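Aromatic amino acid beta-eliminating lyase/threonine aldolase (Exiguobacterium sibiricum, PDB 3LWS) is a pyridoxal-phosphate-dependent enzyme of the beta-eliminating lyase family, built on the aminotransferase-like fold, with two copies in its assembly. Local coordinates at residues A[133-138]-A[166-171]; A[58-63]-A[198-203]; A[64-69]-A[221-226]; A[179-184]-A[256-261]. All coordinates share one frame; numbering follows the deposited sequence. Where two conformers were deposited one is given.

Contact 1 (A[133-138]-A[166-171]); sequences LPDIAC and RERGIR
Cys138 and Arg171 form a parallel beta bridge where strands 138-142 and 171-176 begin, and Arg171 N donates to Ala137 O at 3.0 Å. Both strands belong to the mixed sheet of the aminotransferase-like fold, and the contact ties together the two connections that enter them. At the end of helix 155-167, a Schellman motif with Gly169 at positive phi turns the chain, while Arg168 reaches across to the other loop. Arg168 NH1 bonds Leu133 O at 2.8 Å and also Tyr164 OH, and NH2 adds a weak bond to the same Leu133 oxygen, so two branches grip one carbonyl. NH1 stands 36° above the carbonyl plane, although the oxygen lies close to the guanidinium plane. Asp135 OD1 contributes a long salt bridge to Arg168 NH2 at 3.6 Å, the two flat groups being turned 44° apart. Ile170 packs on Arg168, with CD1 3.7 Å above the centre of one guanidinium face, and meets Ile136 through the CG1 atoms of both residues, 4.1 Å apart. The guanidinium of Arg171 makes a salt bridge with Glu85. One water bridges the backbones, donating to Ile136 O at 3.1 Å and to Gly169 O at 2.6 Å.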
loop_
_atom_site.group_PDB
_atom_site.type_symbol
_atom_site.label_atom_id
_atom_site.label_comp_id
_atom_site.label_asym_id
_atom_site.label_seq_id
_atom_site.Cartn_x
_atom_site.Cartn_y
_atom_site.Cartn_z
ATOM N N LEU A 133 -6.002 11.358 33.389
ATOM C CA LEU A 133 -5.971 12.056 32.088
ATOM C C LEU A 133 -6.985 13.187 32.055
ATOM O O LEU A 133 -8.047 13.030 32.621
ATOM C CB LEU A 133 -6.229 11.118 30.907
ATOM C CG LEU A 133 -5.108 10.098 30.575
ATOM C CD1 LEU A 133 -5.564 9.183 29.448
ATOM C CD2 LEU A 133 -3.774 10.774 30.222
ATOM N N PRO A 134 -6.636 14.317 31.396
ATOM C CA PRO A 134 -7.549 15.408 31.110
ATOM C C PRO A 134 -8.429 15.051 29.900
ATOM O O PRO A 134 -8.368 13.915 29.395
ATOM C CB PRO A 134 -6.603 16.553 30.768
ATOM C CG PRO A 134 -5.493 15.894 30.049
ATOM C CD PRO A 134 -5.298 14.596 30.817
ATOM N N ASP A 135 -9.279 15.998 29.502
ATOM C CA ASP A 135 -10.162 15.850 28.337
ATOM C C ASP A 135 -9.277 15.628 27.108
ATOM O O ASP A 135 -8.464 16.488 26.738
ATOM C CB ASP A 135 -11.068 17.086 28.131
ATOM C CG ASP A 135 -12.337 17.077 29.010
ATOM O OD1 ASP A 135 -12.737 16.017 29.549
ATOM O OD2 ASP A 135 -12.979 18.146 29.127
ATOM N N ILE A 136 -9.397 14.445 26.528
ATOM C CA ILE A 136 -8.674 14.080 25.287
ATOM C C ILE A 136 -9.666 13.476 24.296
ATOM O O ILE A 136 -10.754 13.096 24.686
ATOM C CB ILE A 136 -7.498 13.085 25.587
ATOM C CG1 ILE A 136 -8.020 11.779 26.183
ATOM C CG2 ILE A 136 -6.504 13.713 26.542
ATOM C CD1 ILE A 136 -7.003 10.650 26.257
ATOM N N ALA A 137 -9.287 13.400 23.023
ATOM C CA ALA A 137 -10.099 12.738 21.976
ATOM C C ALA A 137 -10.122 11.216 22.100
ATOM O O ALA A 137 -11.183 10.590 22.019
ATOM C CB ALA A 137 -9.583 13.113 20.579
ATOM N N CYS A 138 -8.937 10.615 22.273
ATOM C CA CYS A 138 -8.799 9.160 22.173
ATOM C C CYS A 138 -7.723 8.581 23.084
ATOM O O CYS A 138 -6.637 9.151 23.147
ATOM C CB CYS A 138 -8.438 8.800 20.759
ATOM S SG CYS A 138 -8.481 7.024 20.455
ATOM N N ARG A 166 -15.955 5.742 28.155
ATOM C CA ARG A 166 -17.281 5.975 27.620
ATOM C C ARG A 166 -18.034 6.967 28.495
ATOM O O ARG A 166 -18.612 7.917 27.979
ATOM C CB ARG A 166 -18.032 4.649 27.532
ATOM C CG ARG A 166 -19.229 4.626 26.632
ATOM C CD ARG A 166 -19.716 3.184 26.459
ATOM N NE ARG A 166 -20.752 3.052 25.435
ATOM C CZ ARG A 166 -21.358 1.907 25.108
ATOM N NH1 ARG A 166 -21.040 0.763 25.719
ATOM N NH2 ARG A 166 -22.291 1.901 24.159
ATOM N N GLU A 167 -18.005 6.771 29.817
ATOM C CA GLU A 167 -18.699 7.668 30.738
ATOM C C GLU A 167 -18.115 9.082 30.654
ATOM O O GLU A 167 -18.786 10.045 30.977
ATOM C CB GLU A 167 -18.638 7.119 32.174
ATOM C CG GLU A 167 -19.453 7.884 33.219
ATOM C CD GLU A 167 -20.944 7.586 33.161
ATOM O OE1 GLU A 167 -21.308 6.416 32.909
ATOM O OE2 GLU A 167 -21.745 8.525 33.385
ATOM N N ARG A 168 -16.861 9.190 30.204
ATOM C CA ARG A 168 -16.164 10.475 30.051
ATOM C C ARG A 168 -16.083 11.065 28.639
ATOM O O ARG A 168 -15.481 12.128 28.444
ATOM C CB ARG A 168 -14.743 10.344 30.592
ATOM C CG ARG A 168 -14.618 10.851 31.972
ATOM C CD ARG A 168 -13.183 10.948 32.334
ATOM N NE ARG A 168 -12.533 12.102 31.720
ATOM C CZ ARG A 168 -11.226 12.354 31.784
ATOM N NH1 ARG A 168 -10.379 11.533 32.425
ATOM N NH2 ARG A 168 -10.756 13.439 31.193
ATOM N N GLY A 169 -16.637 10.376 27.655
ATOM C CA GLY A 169 -16.623 10.853 26.268
ATOM C C GLY A 169 -15.329 10.694 25.504
ATOM O O GLY A 169 -15.180 11.280 24.467
ATOM N N ILE A 170 -14.399 9.893 26.029
ATOM C CA ILE A 170 -13.125 9.582 25.384
ATOM C C ILE A 170 -13.297 8.361 24.481
ATOM O O ILE A 170 -13.765 7.338 24.930
ATOM C CB ILE A 170 -12.043 9.264 26.472
ATOM C CG1 ILE A 170 -11.740 10.537 27.290
ATOM C CG2 ILE A 170 -10.799 8.666 25.825
ATOM C CD1 ILE A 170 -11.270 10.303 28.646
ATOM N N ARG A 171 -12.879 8.441 23.228
ATOM C CA ARG A 171 -12.974 7.291 22.325
ATOM C C ARG A 171 -11.878 6.291 22.672
ATOM O O ARG A 171 -10.772 6.695 23.012
ATOM C CB ARG A 171 -12.857 7.732 20.865
ATOM C CG ARG A 171 -14.006 8.665 20.417
ATOM C CD ARG A 171 -15.372 7.961 20.284
ATOM N NE ARG A 171 -16.375 8.950 19.883
ATOM C CZ ARG A 171 -16.983 9.825 20.694
ATOM N NH1 ARG A 171 -16.774 9.849 22.014
ATOM N NH2 ARG A 171 -17.816 10.708 20.167
HETATM O O HOH W 1 -13.755 13.410 23.898
#

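Contact 2 (A[58-63]-A[198-203]); sequences DVLGMD and DSIYIS
Leu60 and Met62 are two bumps offered by the end of helix 49-60, and they settle against Ile200 and Ile202, which project from one face of strand 199-203. Between the bumps Gly61, at positive phi, ends the helix in a Schellman motif and swings the chain so that both flanking residues point their CB atoms at the strand. Leu60 is the first bump; its CD1 enters the notch between Ile200 and Ile202, meeting Ile202 CD1 tip to tip at 3.8 Å and Ile200 CG2 more loosely at 4.4 Å. Ile202 is posed for this by a chi1 of 52°, which sets CG1 between the backbone N and the carbonyl carbon, with the chain then extended toward the leucine. Met62, a selenomethionine, is curled instead. Bent at chi2 and chi3, it crosses Ile200 at about a right angle and wraps its CG, SE and CE round Ile200 CD1. Met62 SE lies 3.4 Å from Ile200 CD1; the CE contact with that methyl is tighter still, and its detail is doubtful. Ala194 of helix 190-194 and Ala217 of strand 214-218 border both bumps with small side chains. Ser199 and Tyr201 turn to the opposite face of the strand. The whole is the helix-on-sheet packing of a three-layer alpha/beta/alpha domain, as in aminotransferase-like enzymes dependent on pyridoxal phosphate.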
loop_
_atom_site.group_PDB
_atom_site.type_symbol
_atom_site.label_atom_id
_atom_site.label_comp_id
_atom_site.label_asym_id
_atom_site.label_seq_id
_atom_site.Cartn_x
_atom_site.Cartn_y
_atom_site.Cartn_z
ATOM N N ASP A 58 -17.910 -8.609 11.089
ATOM C CA ASP A 58 -18.577 -9.637 11.890
ATOM C C ASP A 58 -17.677 -10.232 12.937
ATOM O O ASP A 58 -18.102 -10.409 14.066
ATOM C CB ASP A 58 -19.060 -10.788 11.003
ATOM C CG ASP A 58 -20.290 -10.449 10.204
ATOM O OD1 ASP A 58 -20.941 -9.401 10.460
ATOM O OD2 ASP A 58 -20.622 -11.270 9.317
ATOM N N VAL A 59 -16.435 -10.551 12.570
ATOM C CA VAL A 59 -15.515 -11.196 13.507
ATOM C C VAL A 59 -15.241 -10.283 14.686
ATOM O O VAL A 59 -15.151 -10.738 15.823
ATOM C CB VAL A 59 -14.165 -11.580 12.876
ATOM C CG1 VAL A 59 -13.165 -11.950 13.963
ATOM C CG2 VAL A 59 -14.362 -12.698 11.877
ATOM N N LEU A 60 -15.133 -8.995 14.423
ATOM C CA LEU A 60 -14.915 -8.040 15.509
ATOM C C LEU A 60 -16.218 -7.494 16.091
ATOM O O LEU A 60 -16.179 -6.766 17.044
ATOM C CB LEU A 60 -14.009 -6.904 15.024
ATOM C CG LEU A 60 -12.625 -7.372 14.538
ATOM C CD1 LEU A 60 -11.864 -6.255 13.811
ATOM C CD2 LEU A 60 -11.791 -7.921 15.688
ATOM N N GLY A 61 -17.367 -7.833 15.509
ATOM C CA GLY A 61 -18.672 -7.358 16.029
ATOM C C GLY A 61 -18.878 -5.858 15.901
ATOM O O GLY A 61 -19.457 -5.244 16.780
HETATM N N MSE A 62 -18.401 -5.284 14.797
HETATM C CA MSE A 62 -18.522 -3.852 14.507
HETATM C C MSE A 62 -19.415 -3.669 13.284
HETATM O O MSE A 62 -19.535 -4.587 12.464
HETATM C CB MSE A 62 -17.148 -3.248 14.172
HETATM C CG MSE A 62 -16.133 -3.269 15.360
HETATM SE SE MSE A 62 -16.546 -2.028 16.797
HETATM C CE MSE A 62 -16.166 -3.326 18.189
ATOM N N ASP A 63 -19.969 -2.461 13.150
ATOM C CA ASP A 63 -20.905 -2.123 12.086
ATOM C C ASP A 63 -20.257 -2.299 10.698
ATOM O O ASP A 63 -20.910 -2.665 9.745
ATOM C CB ASP A 63 -21.337 -0.640 12.178
ATOM C CG ASP A 63 -22.298 -0.327 13.339
ATOM O OD1 ASP A 63 -22.701 -1.234 14.098
ATOM O OD2 ASP A 63 -22.630 0.886 13.469
ATOM N N ASP A 198 -14.251 1.519 20.816
ATOM C CA ASP A 198 -14.962 2.239 19.774
ATOM C C ASP A 198 -14.489 1.822 18.364
ATOM O O ASP A 198 -15.298 1.661 17.432
ATOM C CB ASP A 198 -14.812 3.751 20.027
ATOM C CG ASP A 198 -15.425 4.154 21.344
ATOM O OD1 ASP A 198 -16.646 4.139 21.390
ATOM O OD2 ASP A 198 -14.725 4.393 22.354
ATOM N N SER A 199 -13.186 1.590 18.230
ATOM C CA SER A 199 -12.577 1.223 16.977
ATOM C C SER A 199 -11.443 0.183 17.215
ATOM O O SER A 199 -10.914 0.072 18.311
ATOM C CB SER A 199 -12.061 2.488 16.261
ATOM O OG SER A 199 -11.256 3.298 17.123
ATOM N N ILE A 200 -11.091 -0.562 16.181
ATOM C CA ILE A 200 -10.103 -1.626 16.306
ATOM C C ILE A 200 -9.275 -1.750 15.048
ATOM O O ILE A 200 -9.791 -1.659 13.952
ATOM C CB ILE A 200 -10.749 -3.022 16.572
ATOM C CG1 ILE A 200 -11.745 -2.970 17.731
ATOM C CG2 ILE A 200 -9.618 -4.098 16.862
ATOM C CD1 ILE A 200 -13.192 -2.502 17.331
ATOM N N TYR A 201 -7.991 -1.983 15.230
ATOM C CA TYR A 201 -7.074 -2.281 14.176
ATOM C C TYR A 201 -6.615 -3.688 14.434
ATOM O O TYR A 201 -6.285 -4.035 15.577
ATOM C CB TYR A 201 -5.869 -1.344 14.210
ATOM C CG TYR A 201 -4.544 -1.969 13.772
ATOM C CD1 TYR A 201 -4.387 -2.535 12.505
ATOM C CD2 TYR A 201 -3.444 -1.946 14.591
ATOM C CE1 TYR A 201 -3.209 -3.114 12.129
ATOM C CE2 TYR A 201 -2.231 -2.510 14.201
ATOM C CZ TYR A 201 -2.121 -3.088 12.983
ATOM O OH TYR A 201 -0.907 -3.623 12.602
ATOM N N ILE A 202 -6.576 -4.483 13.363
ATOM C CA ILE A 202 -5.982 -5.799 13.389
ATOM C C ILE A 202 -5.098 -5.951 12.192
ATOM O O ILE A 202 -5.310 -5.320 11.138
ATOM C CB ILE A 202 -7.028 -6.978 13.447
ATOM C CG1 ILE A 202 -8.088 -6.869 12.373
ATOM C CG2 ILE A 202 -7.659 -7.068 14.814
ATOM C CD1 ILE A 202 -8.963 -8.124 12.267
ATOM N N SER A 203 -4.100 -6.813 12.356
ATOM C CA SER A 203 -3.090 -7.036 11.364
ATOM C C SER A 203 -3.168 -8.459 10.824
ATOM O O SER A 203 -3.467 -9.379 11.555
ATOM C CB SER A 203 -1.711 -6.854 11.982
ATOM O OG SER A 203 -0.659 -7.115 11.046
#

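Contact 3 (A[64-69]-A[221-226]); sequences DAVFFP and AFCQTA
This is a helix-on-strand contact at one margin of the mixed sheet, where Asp64, Val66 and Phe68 of strand 64-68, outermost within the chain, meet Cys223 and Ala226 of helix 220-232. The helix follows strand 214-218, the antiparallel neighbour of 64-68, and so returns almost along strand 64-68: the two short axes run 19° apart and approach to 7.9 Å. Cys223 sits at the middle of the packing. Cys223 CB is touched by Val66 CG2 at 3.5 Å and by Asp64 OD2 at 3.4 Å, while Cys223 SG is anti to the carbonyl carbon (chi1 -67°), which brings it to 3.6 Å from Asp64 O. One turn later Ala226 takes over: Val66 CG2 reaches Ala226 CB at 4.3 Å, and the far end of the Phe68 ring, CZ, lies 3.5 Å from Ala226 O. Asp64 marks the polar end. A water donates to Asp64 OD2 at 2.7 Å and accepts a weak bond from Gln224 NE2, and the same carboxylate oxygen forms a salt bridge with Arg227. Pro69, just past the strand, packs on Leu237 of the second subunit. No hydrogen bond links the two segments directly, so their direct contact rests on van der Waals packing of Val66, Phe68 and the Asp64 side chain against Cys223 and Ala226, with the aspartate's charge probably balanced by the neighbouring arginine and by water at the polar end.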
loop_
_atom_site.group_PDB
_atom_site.type_symbol
_atom_site.label_atom_id
_atom_site.label_comp_id
_atom_site.label_asym_id
_atom_site.label_seq_id
_atom_site.Cartn_x
_atom_site.Cartn_y
_atom_site.Cartn_z
ATOM N N ASP A 64 -18.967 -2.007 10.580
ATOM C CA ASP A 64 -18.315 -2.008 9.274
ATOM C C ASP A 64 -16.794 -2.210 9.527
ATOM O O ASP A 64 -16.348 -2.129 10.673
ATOM C CB ASP A 64 -18.654 -0.685 8.580
ATOM C CG ASP A 64 -18.309 -0.660 7.085
ATOM O OD1 ASP A 64 -18.012 -1.699 6.478
ATOM O OD2 ASP A 64 -18.363 0.452 6.507
ATOM N N ALA A 65 -16.034 -2.539 8.486
ATOM C CA ALA A 65 -14.574 -2.663 8.593
ATOM C C ALA A 65 -13.962 -2.237 7.280
ATOM O O ALA A 65 -14.594 -2.379 6.226
ATOM C CB ALA A 65 -14.157 -4.096 8.968
ATOM N N VAL A 66 -12.742 -1.693 7.336
ATOM C CA VAL A 66 -12.085 -1.122 6.155
ATOM C C VAL A 66 -10.705 -1.780 6.041
ATOM O O VAL A 66 -9.917 -1.792 7.019
ATOM C CB VAL A 66 -11.913 0.413 6.265
ATOM C CG1 VAL A 66 -11.341 1.040 4.934
ATOM C CG2 VAL A 66 -13.226 1.098 6.641
ATOM N N PHE A 67 -10.421 -2.335 4.865
ATOM C CA PHE A 67 -9.127 -2.938 4.633
ATOM C C PHE A 67 -8.111 -1.846 4.314
ATOM O O PHE A 67 -8.300 -1.095 3.381
ATOM C CB PHE A 67 -9.154 -3.940 3.461
ATOM C CG PHE A 67 -7.892 -4.779 3.372
ATOM C CD1 PHE A 67 -7.772 -5.945 4.111
ATOM C CD2 PHE A 67 -6.841 -4.390 2.582
ATOM C CE1 PHE A 67 -6.598 -6.707 4.069
ATOM C CE2 PHE A 67 -5.682 -5.151 2.512
ATOM C CZ PHE A 67 -5.565 -6.311 3.244
ATOM N N PHE A 68 -7.018 -1.797 5.069
ATOM C CA PHE A 68 -5.931 -0.853 4.807
ATOM C C PHE A 68 -4.636 -1.602 4.433
ATOM O O PHE A 68 -4.418 -2.716 4.891
ATOM C CB PHE A 68 -5.659 -0.018 6.055
ATOM C CG PHE A 68 -6.550 1.180 6.200
ATOM C CD1 PHE A 68 -7.820 1.058 6.746
ATOM C CD2 PHE A 68 -6.093 2.441 5.870
ATOM C CE1 PHE A 68 -8.659 2.227 6.906
ATOM C CE2 PHE A 68 -6.908 3.594 6.058
ATOM C CZ PHE A 68 -8.191 3.473 6.563
ATOM N N PRO A 69 -3.773 -0.991 3.603
ATOM C CA PRO A 69 -2.432 -1.544 3.328
ATOM C C PRO A 69 -1.530 -1.687 4.546
ATOM O O PRO A 69 -0.695 -2.620 4.597
ATOM C CB PRO A 69 -1.817 -0.526 2.365
ATOM C CG PRO A 69 -2.696 0.629 2.378
ATOM C CD PRO A 69 -4.044 0.185 2.767
ATOM N N ALA A 221 -20.365 5.219 10.190
ATOM C CA ALA A 221 -19.939 6.592 9.801
ATOM C C ALA A 221 -18.424 6.791 9.922
ATOM O O ALA A 221 -17.800 7.369 9.050
ATOM C CB ALA A 221 -20.656 7.658 10.643
ATOM N N PHE A 222 -17.858 6.309 11.019
ATOM C CA PHE A 222 -16.400 6.229 11.227
ATOM C C PHE A 222 -15.677 5.554 10.028
ATOM O O PHE A 222 -14.717 6.094 9.454
ATOM C CB PHE A 222 -16.132 5.479 12.537
ATOM C CG PHE A 222 -14.680 5.219 12.814
ATOM C CD1 PHE A 222 -13.900 6.179 13.452
ATOM C CD2 PHE A 222 -14.104 3.988 12.461
ATOM C CE1 PHE A 222 -12.587 5.954 13.696
ATOM C CE2 PHE A 222 -12.802 3.743 12.710
ATOM C CZ PHE A 222 -12.009 4.736 13.310
ATOM N N CYS A 223 -16.157 4.387 9.636
ATOM C CA CYS A 223 -15.566 3.682 8.485
ATOM C C CYS A 223 -15.739 4.441 7.175
ATOM O O CYS A 223 -14.881 4.364 6.332
ATOM C CB CYS A 223 -16.105 2.245 8.369
ATOM S SG CYS A 223 -15.540 1.235 9.749
ATOM N N GLN A 224 -16.835 5.177 6.999
ATOM C CA GLN A 224 -17.023 5.964 5.772
ATOM C C GLN A 224 -15.992 7.025 5.657
ATOM O O GLN A 224 -15.434 7.244 4.590
ATOM C CB GLN A 224 -18.401 6.628 5.705
ATOM C CG GLN A 224 -19.515 5.678 5.401
ATOM C CD GLN A 224 -20.863 6.233 5.831
ATOM O OE1 GLN A 224 -21.065 7.449 5.863
ATOM N NE2 GLN A 224 -21.785 5.341 6.191
ATOM N N THR A 225 -15.741 7.714 6.763
ATOM C CA THR A 225 -14.701 8.713 6.807
ATOM C C THR A 225 -13.322 8.127 6.627
ATOM O O THR A 225 -12.485 8.734 5.945
ATOM C CB THR A 225 -14.739 9.492 8.121
ATOM O OG1 THR A 225 -16.083 9.921 8.305
ATOM C CG2 THR A 225 -13.797 10.691 8.077
ATOM N N ALA A 226 -13.110 6.946 7.220
ATOM C CA ALA A 226 -11.852 6.213 7.124
ATOM C C ALA A 226 -11.506 5.897 5.645
ATOM O O ALA A 226 -10.345 5.949 5.258
ATOM C CB ALA A 226 -11.921 4.920 7.979
HETATM O O HOH W 2 -20.429 2.254 6.570
#

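Contact 4 (A[179-184]-A[256-261]); sequences LFEMLP and DRMGQY
The contact joins the first turn of helix 258-273 to one flank of the short helix 179-186, beside the cofactor-bearing loop of an aminotransferase-like enzyme: Met258 lies against Phe180, Glu181 and Pro184. Met258, a selenomethionine, is the central piece. With CG anti to the carbonyl carbon (chi1 -57°) and the chain bent at chi2 and chi3, it lays its inner methylenes over the helix backbone and brings its selenium against the CG of Glu181. Met258 CG comes to 3.5 Å from Phe180 O and 4.1 Å from Phe180 CB, Met258 SE lies 4.0 Å from Glu181 CG, and the Glu181 and Met258 side chains cross at a slant. Pro184 adds a second contact. Pro184 CG touches Met258 CB at 3.9 Å and Gly259 N at 3.5 Å, so this ring carbon rests on the start of the neighbouring helix, where glycine brings no side chain of its own. The ring nitrogen of this proline has no hydrogen to give to the preceding turn, and helix 179-186 is kinked there. Glu181 OE2 accepts a weak bond from Gly207 N, the residue after Lys206, which carries the pyridoxal phosphate, and Met258 touches Leu208. No direct hydrogen bond crosses between the segments; instead a water donates to Glu181 O at 3.0 Å and to Met258 O at 2.8 Å. The join is therefore carried by apolar and selenium packing, with a carbonyl oxygen from each helix accepting from one shared water, while the carboxylate of Glu181 turns to the backbone beside the cofactor lysine.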
loop_
_atom_site.group_PDB
_atom_site.type_symbol
_atom_site.label_atom_id
_atom_site.label_comp_id
_atom_site.label_asym_id
_atom_site.label_seq_id
_atom_site.Cartn_x
_atom_site.Cartn_y
_atom_site.Cartn_z
ATOM N N LEU A 179 -4.047 -9.133 18.510
ATOM C CA LEU A 179 -5.274 -9.536 19.244
ATOM C C LEU A 179 -5.529 -11.048 19.233
ATOM O O LEU A 179 -5.901 -11.615 20.260
ATOM C CB LEU A 179 -6.534 -8.833 18.745
ATOM C CG LEU A 179 -7.892 -9.236 19.410
ATOM C CD1 LEU A 179 -7.980 -8.854 20.828
ATOM C CD2 LEU A 179 -9.042 -8.566 18.693
ATOM N N PHE A 180 -5.343 -11.702 18.095
ATOM C CA PHE A 180 -5.640 -13.144 18.015
ATOM C C PHE A 180 -4.781 -13.915 19.007
ATOM O O PHE A 180 -5.263 -14.851 19.659
ATOM C CB PHE A 180 -5.468 -13.660 16.589
ATOM C CG PHE A 180 -6.353 -12.942 15.607
ATOM C CD1 PHE A 180 -7.740 -13.157 15.622
ATOM C CD2 PHE A 180 -5.833 -11.992 14.747
ATOM C CE1 PHE A 180 -8.599 -12.443 14.771
ATOM C CE2 PHE A 180 -6.688 -11.282 13.875
ATOM C CZ PHE A 180 -8.072 -11.526 13.889
ATOM N N GLU A 181 -3.543 -13.434 19.190
ATOM C CA GLU A 181 -2.572 -14.064 20.024
ATOM C C GLU A 181 -2.994 -14.038 21.469
ATOM O O GLU A 181 -2.555 -14.902 22.239
ATOM C CB GLU A 181 -1.187 -13.398 19.892
ATOM C CG GLU A 181 -0.521 -13.561 18.549
ATOM C CD GLU A 181 -0.898 -12.496 17.525
ATOM O OE1 GLU A 181 -2.084 -12.123 17.479
ATOM O OE2 GLU A 181 0.006 -12.049 16.769
HETATM N N MSE A 182 -3.800 -13.042 21.840
HETATM C CA MSE A 182 -4.243 -12.829 23.223
HETATM C C MSE A 182 -5.517 -13.605 23.624
HETATM O O MSE A 182 -5.834 -13.697 24.809
HETATM C CB MSE A 182 -4.509 -11.349 23.473
HETATM C CG MSE A 182 -3.302 -10.491 23.494
HETATM SE SE MSE A 182 -2.056 -11.028 24.879
HETATM C CE MSE A 182 -3.154 -11.401 26.422
ATOM N N LEU A 183 -6.244 -14.132 22.643
ATOM C CA LEU A 183 -7.528 -14.772 22.927
ATOM C C LEU A 183 -7.425 -16.050 23.801
ATOM O O LEU A 183 -8.227 -16.215 24.699
ATOM C CB LEU A 183 -8.341 -14.968 21.629
ATOM C CG LEU A 183 -8.619 -13.653 20.865
ATOM C CD1 LEU A 183 -9.535 -13.831 19.659
ATOM C CD2 LEU A 183 -9.179 -12.580 21.756
ATOM N N PRO A 184 -6.413 -16.916 23.588
ATOM C CA PRO A 184 -6.310 -18.066 24.478
ATOM C C PRO A 184 -6.242 -17.667 25.948
ATOM O O PRO A 184 -6.975 -18.210 26.762
ATOM C CB PRO A 184 -5.023 -18.752 24.002
ATOM C CG PRO A 184 -4.934 -18.389 22.605
ATOM C CD PRO A 184 -5.412 -16.995 22.519
ATOM N N ASP A 256 -7.019 -20.992 14.552
ATOM C CA ASP A 256 -7.237 -21.940 15.607
ATOM C C ASP A 256 -5.941 -22.550 16.104
ATOM O O ASP A 256 -5.942 -23.652 16.693
ATOM C CB ASP A 256 -8.177 -23.037 15.104
ATOM C CG ASP A 256 -9.584 -22.527 14.808
ATOM O OD1 ASP A 256 -9.983 -21.443 15.322
ATOM O OD2 ASP A 256 -10.301 -23.247 14.079
ATOM N N ARG A 257 -4.828 -21.855 15.880
ATOM C CA ARG A 257 -3.551 -22.324 16.380
ATOM C C ARG A 257 -2.967 -21.423 17.440
ATOM O O ARG A 257 -1.894 -21.736 17.975
ATOM C CB ARG A 257 -2.533 -22.440 15.241
ATOM C CG ARG A 257 -2.954 -23.340 14.144
ATOM C CD ARG A 257 -1.958 -23.334 13.011
ATOM N NE ARG A 257 -2.419 -24.276 11.989
ATOM C CZ ARG A 257 -1.751 -24.607 10.880
ATOM N NH1 ARG A 257 -0.554 -24.079 10.613
ATOM N NH2 ARG A 257 -2.279 -25.490 10.037
HETATM N N MSE A 258 -3.636 -20.322 17.770
HETATM C CA MSE A 258 -3.081 -19.366 18.748
HETATM C C MSE A 258 -2.924 -19.966 20.138
HETATM O O MSE A 258 -2.024 -19.577 20.896
HETATM C CB MSE A 258 -3.909 -18.096 18.828
HETATM C CG MSE A 258 -4.060 -17.379 17.489
HETATM SE SE MSE A 258 -2.350 -16.690 16.844
HETATM C CE MSE A 258 -2.740 -16.871 14.933
ATOM N N GLY A 259 -3.782 -20.934 20.452
ATOM C CA GLY A 259 -3.719 -21.652 21.728
ATOM C C GLY A 259 -2.474 -22.485 21.872
ATOM O O GLY A 259 -1.792 -22.451 22.913
ATOM N N GLN A 260 -2.160 -23.233 20.819
ATOM C CA GLN A 260 -0.977 -24.058 20.850
ATOM C C GLN A 260 0.278 -23.178 20.889
ATOM O O GLN A 260 1.201 -23.479 21.653
ATOM C CB GLN A 260 -0.974 -25.100 19.731
ATOM C CG GLN A 260 -0.700 -24.616 18.326
ATOM C CD GLN A 260 -1.378 -25.496 17.270
ATOM O OE1 GLN A 260 -2.608 -25.615 17.235
ATOM N NE2 GLN A 260 -0.583 -26.109 16.419
ATOM N N TYR A 261 0.280 -22.071 20.132
ATOM C CA TYR A 261 1.445 -21.157 20.085
ATOM C C TYR A 261 1.703 -20.613 21.480
ATOM O O TYR A 261 2.860 -20.519 21.920
ATOM C CB TYR A 261 1.257 -19.971 19.116
ATOM C CG TYR A 261 1.092 -20.272 17.647
ATOM C CD1 TYR A 261 1.580 -21.454 17.067
ATOM C CD2 TYR A 261 0.440 -19.354 16.808
ATOM C CE1 TYR A 261 1.403 -21.707 15.698
ATOM C CE2 TYR A 261 0.284 -19.598 15.450
ATOM C CZ TYR A 261 0.761 -20.777 14.900
ATOM O OH TYR A 261 0.615 -21.009 13.559
HETATM O O HOH W 3 -0.920 -17.010 20.949
#

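Contacts 2, 3 and 4 are buried, whereas contact 1 is partly buried, where two strands begin, and it alone has direct hydrogen bonds and a salt bridge across the segments. Contacts 1, 2 and 3 all reach the same mixed sheet. Contacts 2 and 3 are closest neighbours: helix 49-60 leads through a short turn into strand 64-68, and Ser199 touches Phe222. Contact 1 meets contact 2 through Arg171 and Asp198. Contact 2 meets contact 4 where Ile202 and Leu60 pack on Phe180 and Leu179. Apolar packing dominates contacts 2, 3 and 4; contacts 2 and 4 both border the loop that carries the cofactor lysine, contact 2 through the end of strand 199-203 and contact 4 through Glu181 and Met258.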